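Alginase (Pseudoalteromonas, PDB 4Q8K) is an alginate lyase of polysaccharide lyase family 18, cleaving the uronic acid polysaccharide alginate, probably by beta-elimination as in related lyases. Local coordinates at residues S246-S251 and I257-V262; I235-V240 and G269-F274; E206-T211 and F317-Y322; N185-E190 and N345-L350. All coordinates share one frame; numbering follows the deposited sequence.

How the interactions relate
Followed from the N terminus, the chain passes 185-190, 206-211 and 235-240 before 246-251, and then completes the contacts in reverse order at 257-262, 269-274, 317-322 and 345-350. The four loops are therefore nested, interaction 1 within 2, 2 within 3 and 3 within 4, and none cross. Interaction 1 holds the calcium-binding loop against strand 257-265. Interaction 2 reaches over that same strand, joining its neighbours 234-241 and 271-280. Interaction 3 spans the hydrophobic core between the two sheets, and interaction 4 fastens helix 340-349 beside strand 186-193, which pairs with 317-322 through backbone hydrogen bonds and is joined to it by the Lys318-Glu190 salt bridge.

Interaction 1 (S246-S251 and I257-V262). With CA (calcium ion), chain B.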
# COMPACT_ATOMS: atom_id res chain seq x y z
N SER A 246 4.48 -17.99 3.92
CA SER A 246 4.83 -18.85 2.79
C SER A 246 4.07 -18.47 1.51
O SER A 246 3.05 -17.79 1.56
CB SER A 246 4.56 -20.32 3.13
OG SER A 246 3.19 -20.56 3.40
N GLY A 247 4.60 -18.91 0.38
CA GLY A 247 3.92 -18.75 -0.90
C GLY A 247 4.53 -17.73 -1.84
O GLY A 247 3.98 -17.51 -2.93
N PHE A 248 5.65 -17.13 -1.46
CA PHE A 248 6.29 -16.10 -2.28
C PHE A 248 7.69 -16.53 -2.70
O PHE A 248 8.15 -17.60 -2.32
CB PHE A 248 6.31 -14.75 -1.53
CG PHE A 248 4.97 -14.37 -0.93
CD1 PHE A 248 3.85 -14.24 -1.74
CD2 PHE A 248 4.84 -14.14 0.43
CE1 PHE A 248 2.63 -13.90 -1.20
CE2 PHE A 248 3.60 -13.79 0.97
CZ PHE A 248 2.50 -13.66 0.15
N ASN A 249 8.36 -15.70 -3.49
CA ASN A 249 9.68 -16.04 -4.03
C ASN A 249 10.76 -16.21 -2.95
O ASN A 249 11.64 -17.07 -3.09
CB ASN A 249 10.17 -14.99 -5.03
CG ASN A 249 9.33 -14.94 -6.29
OD1 ASN A 249 8.33 -15.64 -6.43
ND2 ASN A 249 9.74 -14.08 -7.22
N ASP A 250 10.71 -15.37 -1.92
CA ASP A 250 11.66 -15.46 -0.82
C ASP A 250 10.99 -16.13 0.38
O ASP A 250 11.32 -17.26 0.73
CB ASP A 250 12.19 -14.07 -0.45
CG ASP A 250 13.28 -14.12 0.60
OD1 ASP A 250 14.47 -14.28 0.24
OD2 ASP A 250 12.95 -13.97 1.79
N SER A 251 10.02 -15.43 0.98
CA SER A 251 9.25 -15.96 2.11
C SER A 251 10.14 -16.31 3.30
O SER A 251 9.78 -17.16 4.11
CB SER A 251 8.43 -17.18 1.68
OG SER A 251 7.32 -16.81 0.87
N ILE A 257 15.51 -9.34 2.19
CA ILE A 257 14.93 -9.55 0.86
C ILE A 257 13.42 -9.43 0.97
O ILE A 257 12.76 -10.30 1.54
CB ILE A 257 15.31 -10.92 0.27
CG1 ILE A 257 16.83 -11.04 0.16
CG2 ILE A 257 14.65 -11.12 -1.09
CD1 ILE A 257 17.30 -12.38 -0.41
N PHE A 258 12.86 -8.35 0.44
CA PHE A 258 11.44 -8.12 0.57
C PHE A 258 10.69 -8.79 -0.58
O PHE A 258 11.07 -8.62 -1.74
CB PHE A 258 11.15 -6.62 0.58
CG PHE A 258 11.80 -5.90 1.71
CD1 PHE A 258 13.08 -5.40 1.58
CD2 PHE A 258 11.15 -5.78 2.93
CE1 PHE A 258 13.70 -4.75 2.64
CE2 PHE A 258 11.76 -5.13 4.00
CZ PHE A 258 13.04 -4.62 3.85
N ASP A 259 9.66 -9.55 -0.24
CA ASP A 259 8.73 -10.05 -1.23
C ASP A 259 7.79 -8.92 -1.64
O ASP A 259 7.33 -8.15 -0.79
CB ASP A 259 7.90 -11.19 -0.64
CG ASP A 259 8.73 -12.43 -0.40
OD1 ASP A 259 9.25 -12.99 -1.39
OD2 ASP A 259 8.88 -12.83 0.77
N VAL A 260 7.53 -8.81 -2.93
CA VAL A 260 6.54 -7.87 -3.41
C VAL A 260 5.43 -8.72 -3.99
O VAL A 260 5.66 -9.52 -4.89
CB VAL A 260 7.09 -6.94 -4.50
CG1 VAL A 260 5.99 -6.00 -4.98
CG2 VAL A 260 8.30 -6.18 -3.99
N TYR A 261 4.23 -8.59 -3.44
CA TYR A 261 3.14 -9.44 -3.85
C TYR A 261 1.83 -8.72 -3.74
O TYR A 261 1.74 -7.63 -3.14
CB TYR A 261 3.10 -10.74 -3.02
CG TYR A 261 2.90 -10.56 -1.53
CD1 TYR A 261 1.62 -10.53 -0.97
CD2 TYR A 261 3.99 -10.45 -0.68
CE1 TYR A 261 1.44 -10.39 0.39
CE2 TYR A 261 3.81 -10.30 0.70
CZ TYR A 261 2.54 -10.27 1.22
OH TYR A 261 2.37 -10.12 2.58
N VAL A 262 0.80 -9.33 -4.30
CA VAL A 262 -0.52 -8.74 -4.27
C VAL A 262 -1.53 -9.72 -3.70
O VAL A 262 -1.44 -10.93 -3.92
CB VAL A 262 -0.95 -8.27 -5.68
CG1 VAL A 262 -0.99 -9.46 -6.64
CG2 VAL A 262 -2.29 -7.57 -5.61
CA CA B . 12.67 -11.98 3.22
O HOH W 1 7.92 -12.75 -3.85
O HOH W 2 10.22 -12.44 3.02
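Phe248 and Asp259 meet at the base of the aromatic side chain, where Phe248 CB rests 3.4 Å from Asp259 OD1. Beyond CB the ring slides over Tyr261: CG lies above CD2 of the tyrosine, CD1 over its CB and CG, CD2 over its CD2 and CE2, CE1 approaches Tyr261 CG to 3.4 Å, CE2 sits over Tyr261 CE2, and CZ, the tip, lies over the middle of the tyrosine ring. The two rings form a face-to-face stack with centroids 3.8 Å apart and planes inclined by only 14°. Tyr261 presents its face because CG is tucked between the backbone N and the carbonyl carbon (chi1 61°), and Tyr239 of the neighbouring strand 234-241 stacks on the same tyrosine. These contacts pin the calcium-binding loop over a face of the antiparallel sheet, on strand 257-265, in a jelly-roll sandwich. Here the Asp259 carboxylate grips two successive loop amides, each oxygen offering its syn lone pair: Asp250 N donates to Asp259 OD1 at 2.8 Å, and Ser251 N donates to Asp259 OD2, also at 2.8 Å. A water links OD1 to Asn249 N, while a second water, donating to OD2, is itself a ligand of calcium, which makes Asp259 a second-shell residue. The metal is bound directly by Asp250 OD2 at 2.5 Å and by the carbonyl Ile257 O at 2.4 Å, with Asp242, Val252 and Asn255 supplying further ligands. On the other branch of the same aspartate, Asp250 OD1 packs against Ile257 CG2, 3.4 Å away.

Interaction 2 (I235-V240 and G269-F274). With SO4 (sulfate ion), chain C.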
# COMPACT_ATOMS: atom_id res chain seq x y z
N ILE A 235 -9.94 -4.87 -0.92
CA ILE A 235 -10.33 -5.46 -2.19
C ILE A 235 -9.06 -5.80 -2.96
O ILE A 235 -8.97 -6.85 -3.62
CB ILE A 235 -11.17 -4.45 -2.98
CG1 ILE A 235 -12.40 -4.03 -2.16
CG2 ILE A 235 -11.57 -5.02 -4.31
CD1 ILE A 235 -13.16 -2.84 -2.73
N SER A 236 -8.08 -4.92 -2.88
CA SER A 236 -6.77 -5.19 -3.43
C SER A 236 -5.71 -4.62 -2.49
O SER A 236 -5.91 -3.56 -1.91
CB SER A 236 -6.62 -4.57 -4.83
OG SER A 236 -6.26 -3.20 -4.74
N LYS A 237 -4.60 -5.33 -2.34
CA LYS A 237 -3.50 -4.84 -1.52
C LYS A 237 -2.18 -5.25 -2.14
O LYS A 237 -2.00 -6.41 -2.51
CB LYS A 237 -3.59 -5.39 -0.10
CG LYS A 237 -4.74 -4.84 0.71
CD LYS A 237 -4.94 -5.62 2.00
CE LYS A 237 -5.46 -7.03 1.72
NZ LYS A 237 -5.67 -7.80 2.98
N VAL A 238 -1.26 -4.31 -2.27
CA VAL A 238 0.08 -4.61 -2.77
C VAL A 238 1.04 -4.43 -1.62
O VAL A 238 1.03 -3.39 -0.94
CB VAL A 238 0.49 -3.67 -3.91
CG1 VAL A 238 1.89 -4.00 -4.39
CG2 VAL A 238 -0.51 -3.77 -5.06
N TYR A 239 1.88 -5.44 -1.39
CA TYR A 239 2.77 -5.46 -0.22
C TYR A 239 4.24 -5.45 -0.60
O TYR A 239 4.64 -5.99 -1.63
CB TYR A 239 2.59 -6.73 0.60
CG TYR A 239 1.24 -6.99 1.21
CD1 TYR A 239 0.17 -7.40 0.43
CD2 TYR A 239 1.04 -6.88 2.59
CE1 TYR A 239 -1.06 -7.66 0.98
CE2 TYR A 239 -0.20 -7.15 3.16
CZ TYR A 239 -1.24 -7.54 2.34
OH TYR A 239 -2.47 -7.81 2.89
N VAL A 240 5.03 -4.87 0.29
CA VAL A 240 6.47 -5.04 0.29
C VAL A 240 6.80 -5.58 1.69
O VAL A 240 6.58 -4.90 2.69
CB VAL A 240 7.20 -3.73 0.01
CG1 VAL A 240 8.71 -3.94 0.05
CG2 VAL A 240 6.78 -3.17 -1.35
N GLY A 269 -15.36 -13.64 -2.19
CA GLY A 269 -14.98 -13.02 -0.93
C GLY A 269 -13.67 -13.54 -0.38
O GLY A 269 -13.28 -13.21 0.74
N ASN A 270 -12.98 -14.37 -1.16
CA ASN A 270 -11.72 -14.93 -0.73
C ASN A 270 -10.52 -14.27 -1.39
O ASN A 270 -10.54 -13.98 -2.59
CB ASN A 270 -11.69 -16.44 -0.96
CG ASN A 270 -12.88 -17.14 -0.35
OD1 ASN A 270 -13.53 -17.96 -0.99
ND2 ASN A 270 -13.18 -16.81 0.90
N GLU A 271 -9.47 -14.03 -0.61
CA GLU A 271 -8.27 -13.42 -1.16
C GLU A 271 -7.44 -14.42 -1.95
O GLU A 271 -7.19 -15.54 -1.50
CB GLU A 271 -7.40 -12.80 -0.06
CG GLU A 271 -8.02 -11.57 0.59
CD GLU A 271 -7.04 -10.86 1.52
OE1 GLU A 271 -6.19 -11.52 2.16
OE2 GLU A 271 -7.12 -9.62 1.61
N GLU A 272 -7.00 -13.99 -3.13
CA GLU A 272 -6.01 -14.73 -3.89
C GLU A 272 -4.71 -13.94 -3.86
O GLU A 272 -4.71 -12.74 -4.11
CB GLU A 272 -6.49 -14.92 -5.34
CG GLU A 272 -7.81 -15.67 -5.42
CD GLU A 272 -8.27 -15.97 -6.85
OE1 GLU A 272 -7.43 -16.03 -7.78
OE2 GLU A 272 -9.50 -16.13 -7.03
N LYS A 273 -3.61 -14.60 -3.53
CA LYS A 273 -2.32 -13.94 -3.45
C LYS A 273 -1.39 -14.39 -4.56
O LYS A 273 -1.51 -15.52 -5.07
CB LYS A 273 -1.69 -14.16 -2.08
CG LYS A 273 -1.14 -15.56 -1.84
CD LYS A 273 -0.82 -15.72 -0.35
CE LYS A 273 0.29 -16.71 -0.07
NZ LYS A 273 0.46 -16.91 1.41
N PHE A 274 -0.47 -13.51 -4.94
CA PHE A 274 0.40 -13.75 -6.08
C PHE A 274 1.71 -13.01 -5.92
O PHE A 274 1.73 -11.80 -5.70
CB PHE A 274 -0.30 -13.26 -7.35
CG PHE A 274 0.27 -13.83 -8.62
CD1 PHE A 274 1.35 -13.22 -9.24
CD2 PHE A 274 -0.30 -14.95 -9.20
CE1 PHE A 274 1.86 -13.74 -10.43
CE2 PHE A 274 0.22 -15.48 -10.39
CZ PHE A 274 1.30 -14.86 -11.01
S SO4 C . -2.15 -9.85 6.15
O1 SO4 C . -0.78 -9.94 5.71
O2 SO4 C . -2.25 -10.08 7.59
O3 SO4 C . -2.61 -8.49 5.83
O4 SO4 C . -2.98 -10.82 5.44
O HOH W 3 -5.20 -10.56 4.32
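Lys237 and Glu271 meet through one short salt bridge, with Lys237 NZ 2.7 Å from Glu271 OE2 on the syn lone pair of that oxygen. The adjoining methylene is pressed in as well, Lys237 CE standing 3.1 Å from Glu271 OE2. The lysine chain bends at its third torsion (chi3 -69°), which swings the amine toward the glutamate, and the two side chains run at about a right angle to each other. Two arginines of the intervening strand also pair with Glu271: Arg263 at OE1 and Arg265 at OE2. The backbones stay well apart, the CA atoms of Lys237 and Lys273 being 9.4 Å from each other, because strand 257-265 runs between strands 234-241 and 271-280 in the antiparallel sheet. The bridge thus reaches across a whole strand of the jelly roll, and at the start of 235-240 Ile235 and Ser236 share His227 as partner in a classic beta bulge. Away from the bridge the contact is loose and watery. Lys237 NZ makes a weak hydrogen bond of 3.2 Å to Tyr239 OH, which in turn donates to O3 of a sulfate ion at 3.0 Å. A water takes a weak bond from Lys237 NZ and donates to Glu271 OE1 and to sulfate O4. Lys221 is a further hydrogen-bond partner of this sulfate, which probably came from the crystallisation liquor.

Interaction 3 (E206-T211 and F317-Y322); sequences EVFEAT and FKFGNY
Three phenylalanines, Phe208, Phe317 and Phe319, pack together. Phe208 meets both other rings obliquely, Phe317 near its CG and Phe319 at its outer end, its plane inclined 48° to that of Phe317 and 39° to that of Phe319. CG of Phe208 touches Phe317 CE2 at 3.6 Å, whereas its outer end lies over one face of Phe319, with Phe208 CZ 3.6 Å from Phe319 CD2. Glu206 adds to this packing, its OE1 lying 3.4 Å from Phe317 CB. The polar contacts start with one water that joins Glu206 OE1 to Phe317 N. The buried carboxylate is further satisfied by Tyr364 at OE1 and by His227 and Asn291 at OE2. The short strands 206-211 and 317-319 run nearly parallel, 10.0 Å apart at closest approach, which is the spacing of facing sheets and not of paired strands. Strand 204-216 lies between 355-368 and 284-292 in one sheet of the jelly-roll sandwich, and 316-319 lies between 186-193 and 221-228 in the other.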
# COMPACT_ATOMS: atom_id res chain seq x y z
N GLU A 206 -9.73 2.90 -13.51
CA GLU A 206 -8.61 3.59 -12.90
C GLU A 206 -7.30 2.97 -13.26
O GLU A 206 -7.17 1.78 -13.32
CB GLU A 206 -8.59 3.44 -11.40
CG GLU A 206 -9.77 3.84 -10.65
CD GLU A 206 -9.64 3.38 -9.20
OE1 GLU A 206 -9.07 4.14 -8.44
OE2 GLU A 206 -10.12 2.30 -8.89
N VAL A 207 -6.31 3.81 -13.43
CA VAL A 207 -4.96 3.35 -13.66
C VAL A 207 -4.03 4.14 -12.74
O VAL A 207 -4.05 5.37 -12.76
CB VAL A 207 -4.52 3.60 -15.11
CG1 VAL A 207 -3.07 3.19 -15.31
CG2 VAL A 207 -5.44 2.86 -16.09
N PHE A 208 -3.25 3.43 -11.93
CA PHE A 208 -2.20 4.06 -11.15
C PHE A 208 -0.88 3.44 -11.56
O PHE A 208 -0.76 2.22 -11.64
CB PHE A 208 -2.44 3.86 -9.64
CG PHE A 208 -1.31 4.37 -8.77
CD1 PHE A 208 -1.31 5.68 -8.34
CD2 PHE A 208 -0.27 3.54 -8.38
CE1 PHE A 208 -0.28 6.17 -7.53
CE2 PHE A 208 0.76 4.01 -7.58
CZ PHE A 208 0.75 5.33 -7.15
N GLU A 209 0.10 4.29 -11.84
CA GLU A 209 1.44 3.82 -12.15
C GLU A 209 2.45 4.68 -11.41
O GLU A 209 2.26 5.88 -11.27
CB GLU A 209 1.72 3.85 -13.65
CG GLU A 209 3.06 3.24 -14.04
CD GLU A 209 3.14 2.80 -15.49
OE1 GLU A 209 2.22 3.11 -16.27
OE2 GLU A 209 4.13 2.12 -15.84
N ALA A 210 3.51 4.04 -10.92
CA ALA A 210 4.57 4.74 -10.23
C ALA A 210 5.87 3.94 -10.30
O ALA A 210 5.86 2.71 -10.39
CB ALA A 210 4.18 4.98 -8.78
N THR A 211 6.97 4.67 -10.31
CA THR A 211 8.30 4.12 -10.10
C THR A 211 8.53 4.18 -8.58
O THR A 211 8.49 5.26 -7.98
CB THR A 211 9.35 4.95 -10.85
OG1 THR A 211 9.16 4.79 -12.26
CG2 THR A 211 10.77 4.52 -10.49
N PHE A 317 -9.32 3.84 -3.80
CA PHE A 317 -7.92 3.54 -3.96
C PHE A 317 -7.07 4.36 -2.99
O PHE A 317 -7.37 5.54 -2.75
CB PHE A 317 -7.49 3.84 -5.40
CG PHE A 317 -6.07 3.46 -5.70
CD1 PHE A 317 -5.70 2.13 -5.75
CD2 PHE A 317 -5.12 4.43 -5.96
CE1 PHE A 317 -4.39 1.77 -6.04
CE2 PHE A 317 -3.81 4.08 -6.25
CZ PHE A 317 -3.44 2.74 -6.29
N LYS A 318 -6.03 3.74 -2.45
CA LYS A 318 -5.05 4.44 -1.63
C LYS A 318 -3.65 4.02 -2.04
O LYS A 318 -3.44 2.92 -2.56
CB LYS A 318 -5.23 4.11 -0.14
CG LYS A 318 -6.67 4.05 0.32
CD LYS A 318 -6.78 4.06 1.84
CE LYS A 318 -6.24 2.78 2.45
NZ LYS A 318 -6.33 2.85 3.96
N PHE A 319 -2.67 4.88 -1.78
CA PHE A 319 -1.29 4.49 -2.04
C PHE A 319 -0.36 5.30 -1.15
O PHE A 319 -0.73 6.37 -0.68
CB PHE A 319 -0.94 4.70 -3.52
CG PHE A 319 -0.90 6.14 -3.93
CD1 PHE A 319 -2.07 6.80 -4.29
CD2 PHE A 319 0.29 6.83 -3.96
CE1 PHE A 319 -2.03 8.14 -4.67
CE2 PHE A 319 0.34 8.17 -4.34
CZ PHE A 319 -0.83 8.82 -4.69
N GLY A 320 0.83 4.75 -0.91
CA GLY A 320 1.81 5.37 -0.04
C GLY A 320 2.57 4.32 0.74
O GLY A 320 3.12 3.37 0.18
N ASN A 321 2.61 4.46 2.06
CA ASN A 321 3.37 3.52 2.86
C ASN A 321 2.62 3.32 4.16
O ASN A 321 2.65 4.19 5.04
CB ASN A 321 4.79 4.07 3.08
CG ASN A 321 5.65 3.16 3.94
OD1 ASN A 321 5.17 2.18 4.51
ND2 ASN A 321 6.93 3.50 4.06
N TYR A 322 1.90 2.21 4.23
CA TYR A 322 1.16 1.83 5.43
C TYR A 322 1.91 0.70 6.13
O TYR A 322 1.75 -0.47 5.79
CB TYR A 322 -0.24 1.36 5.02
CG TYR A 322 -1.18 0.96 6.12
CD1 TYR A 322 -0.84 1.11 7.46
CD2 TYR A 322 -2.41 0.41 5.82
CE1 TYR A 322 -1.71 0.74 8.46
CE2 TYR A 322 -3.30 0.02 6.82
CZ TYR A 322 -2.93 0.19 8.14
OH TYR A 322 -3.81 -0.18 9.14
O HOH W 4 -10.98 4.48 -6.29

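Interaction 4 (N185-E190 and N345-L350). With SO4 (sulfate ion), chain D.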
# COMPACT_ATOMS: atom_id res chain seq x y z
N ASN A 185 -3.58 -0.89 12.05
CA ASN A 185 -2.71 -1.84 12.70
C ASN A 185 -1.26 -1.45 12.42
O ASN A 185 -0.44 -2.23 12.05
CB ASN A 185 -3.07 -3.29 12.32
CG ASN A 185 -3.87 -3.38 11.03
OD1 ASN A 185 -3.35 -3.05 9.97
ND2 ASN A 185 -5.17 -3.64 11.13
N GLY A 186 -1.00 -0.17 12.58
CA GLY A 186 0.34 0.33 12.34
C GLY A 186 0.34 1.84 12.20
O GLY A 186 -0.51 2.53 12.76
N TRP A 187 1.32 2.34 11.46
CA TRP A 187 1.43 3.76 11.17
C TRP A 187 1.37 3.92 9.67
O TRP A 187 1.91 3.09 8.95
CB TRP A 187 2.77 4.29 11.65
CG TRP A 187 2.77 4.76 13.06
CD1 TRP A 187 1.68 5.03 13.85
CD2 TRP A 187 3.92 5.00 13.87
NE1 TRP A 187 2.09 5.44 15.10
CE2 TRP A 187 3.46 5.44 15.13
CE3 TRP A 187 5.29 4.91 13.64
CZ2 TRP A 187 4.33 5.76 16.16
CZ3 TRP A 187 6.16 5.25 14.66
CH2 TRP A 187 5.67 5.67 15.91
N ARG A 188 0.72 4.98 9.20
CA ARG A 188 0.66 5.20 7.75
C ARG A 188 1.03 6.61 7.31
O ARG A 188 0.96 7.57 8.09
CB ARG A 188 -0.73 4.84 7.19
CG ARG A 188 -1.77 5.93 7.40
CD ARG A 188 -3.16 5.46 7.04
NE ARG A 188 -3.57 4.30 7.83
CZ ARG A 188 -4.75 3.72 7.76
NH1 ARG A 188 -5.68 4.16 6.91
NH2 ARG A 188 -5.02 2.67 8.53
N HIS A 189 1.43 6.69 6.05
CA HIS A 189 1.62 7.96 5.35
C HIS A 189 1.09 7.66 3.95
O HIS A 189 1.73 6.93 3.20
CB HIS A 189 3.08 8.32 5.30
CG HIS A 189 3.33 9.79 5.15
ND1 HIS A 189 4.58 10.31 4.90
CD2 HIS A 189 2.48 10.85 5.22
CE1 HIS A 189 4.50 11.63 4.83
NE2 HIS A 189 3.24 11.98 5.02
N GLU A 190 -0.07 8.22 3.61
CA GLU A 190 -0.87 7.66 2.53
C GLU A 190 -1.83 8.68 1.92
O GLU A 190 -2.29 9.60 2.61
CB GLU A 190 -1.67 6.51 3.14
CG GLU A 190 -2.50 5.67 2.22
CD GLU A 190 -3.16 4.55 2.99
OE1 GLU A 190 -4.19 4.80 3.67
OE2 GLU A 190 -2.64 3.42 2.94
N ASN A 345 6.15 1.62 20.17
CA ASN A 345 6.90 0.61 20.88
C ASN A 345 7.08 -0.64 20.04
O ASN A 345 8.15 -1.24 20.03
CB ASN A 345 6.24 0.25 22.20
CG ASN A 345 6.36 1.37 23.23
OD1 ASN A 345 7.11 2.32 23.04
ND2 ASN A 345 5.62 1.25 24.32
N CYS A 346 6.03 -1.02 19.31
CA CYS A 346 6.14 -2.17 18.42
C CYS A 346 7.25 -2.00 17.39
O CYS A 346 8.09 -2.88 17.22
CB CYS A 346 4.81 -2.40 17.71
SG CYS A 346 3.54 -3.08 18.77
N PHE A 347 7.27 -0.86 16.70
CA PHE A 347 8.27 -0.66 15.65
C PHE A 347 9.68 -0.58 16.23
O PHE A 347 10.64 -1.01 15.59
CB PHE A 347 7.93 0.55 14.77
CG PHE A 347 6.69 0.33 13.93
CD1 PHE A 347 6.57 -0.80 13.14
CD2 PHE A 347 5.64 1.24 13.97
CE1 PHE A 347 5.43 -1.01 12.37
CE2 PHE A 347 4.50 1.04 13.21
CZ PHE A 347 4.40 -0.08 12.41
N GLU A 348 9.81 -0.06 17.44
CA GLU A 348 11.10 -0.06 18.11
C GLU A 348 11.57 -1.50 18.34
O GLU A 348 12.70 -1.85 18.00
CB GLU A 348 11.02 0.71 19.42
CG GLU A 348 11.01 2.21 19.22
CD GLU A 348 10.85 2.97 20.53
OE1 GLU A 348 11.00 4.21 20.51
OE2 GLU A 348 10.58 2.32 21.56
N ASP A 349 10.69 -2.31 18.91
CA ASP A 349 11.03 -3.69 19.27
C ASP A 349 11.24 -4.55 18.03
O ASP A 349 12.05 -5.48 18.03
CB ASP A 349 9.93 -4.29 20.15
CG ASP A 349 9.85 -3.64 21.54
OD1 ASP A 349 10.67 -2.76 21.84
OD2 ASP A 349 8.97 -4.05 22.32
N LEU A 350 10.51 -4.22 16.96
CA LEU A 350 10.63 -4.95 15.69
C LEU A 350 11.88 -4.55 14.93
O LEU A 350 12.19 -5.13 13.89
CB LEU A 350 9.41 -4.69 14.81
CG LEU A 350 8.09 -5.28 15.29
CD1 LEU A 350 6.93 -4.56 14.61
CD2 LEU A 350 8.03 -6.78 15.03
S SO4 D . -8.80 1.89 8.16
O1 SO4 D . -10.13 2.26 8.65
O2 SO4 D . -8.93 0.68 7.35
O3 SO4 D . -8.26 2.99 7.37
O4 SO4 D . -7.93 1.62 9.29
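Phe347 turns the edge of its ring to a backbone amide of the strand, Trp187 N lying in the plane of the ring. Its tip, Phe347 CZ, comes 4.1 Å from Gly186 CA. Alongside, Phe347 CD2 sits over one face of the Trp187 indole, displaced from the centre and 3.7 Å from Trp187 CE3. The two rings meet obliquely, their planes 44° apart, and the two side chains run past one another in opposite senses. In this way helix 340-349, one of the few helices in a jelly-roll fold built mainly of strands, packs beside strand 186-193. The disulfide between Cys346 and Cys334 ties the helix to the preceding loop, and Trp187 NE1 bonds to Ser340 near the start of the same helix. Arg188 leaves the strand on the other side. There its guanidinium meets a sulfate ion edge-on, Arg188 NH1 donating to sulfate O3 at 2.9 Å and Arg188 NH2 to sulfate O4 at 3.2 Å. The ion, probably from the crystallisation liquor, is also hydrogen-bonded by Thr181. Glu157 pairs with Arg188 NH1, while Tyr322 makes a cation-pi contact with the arginine.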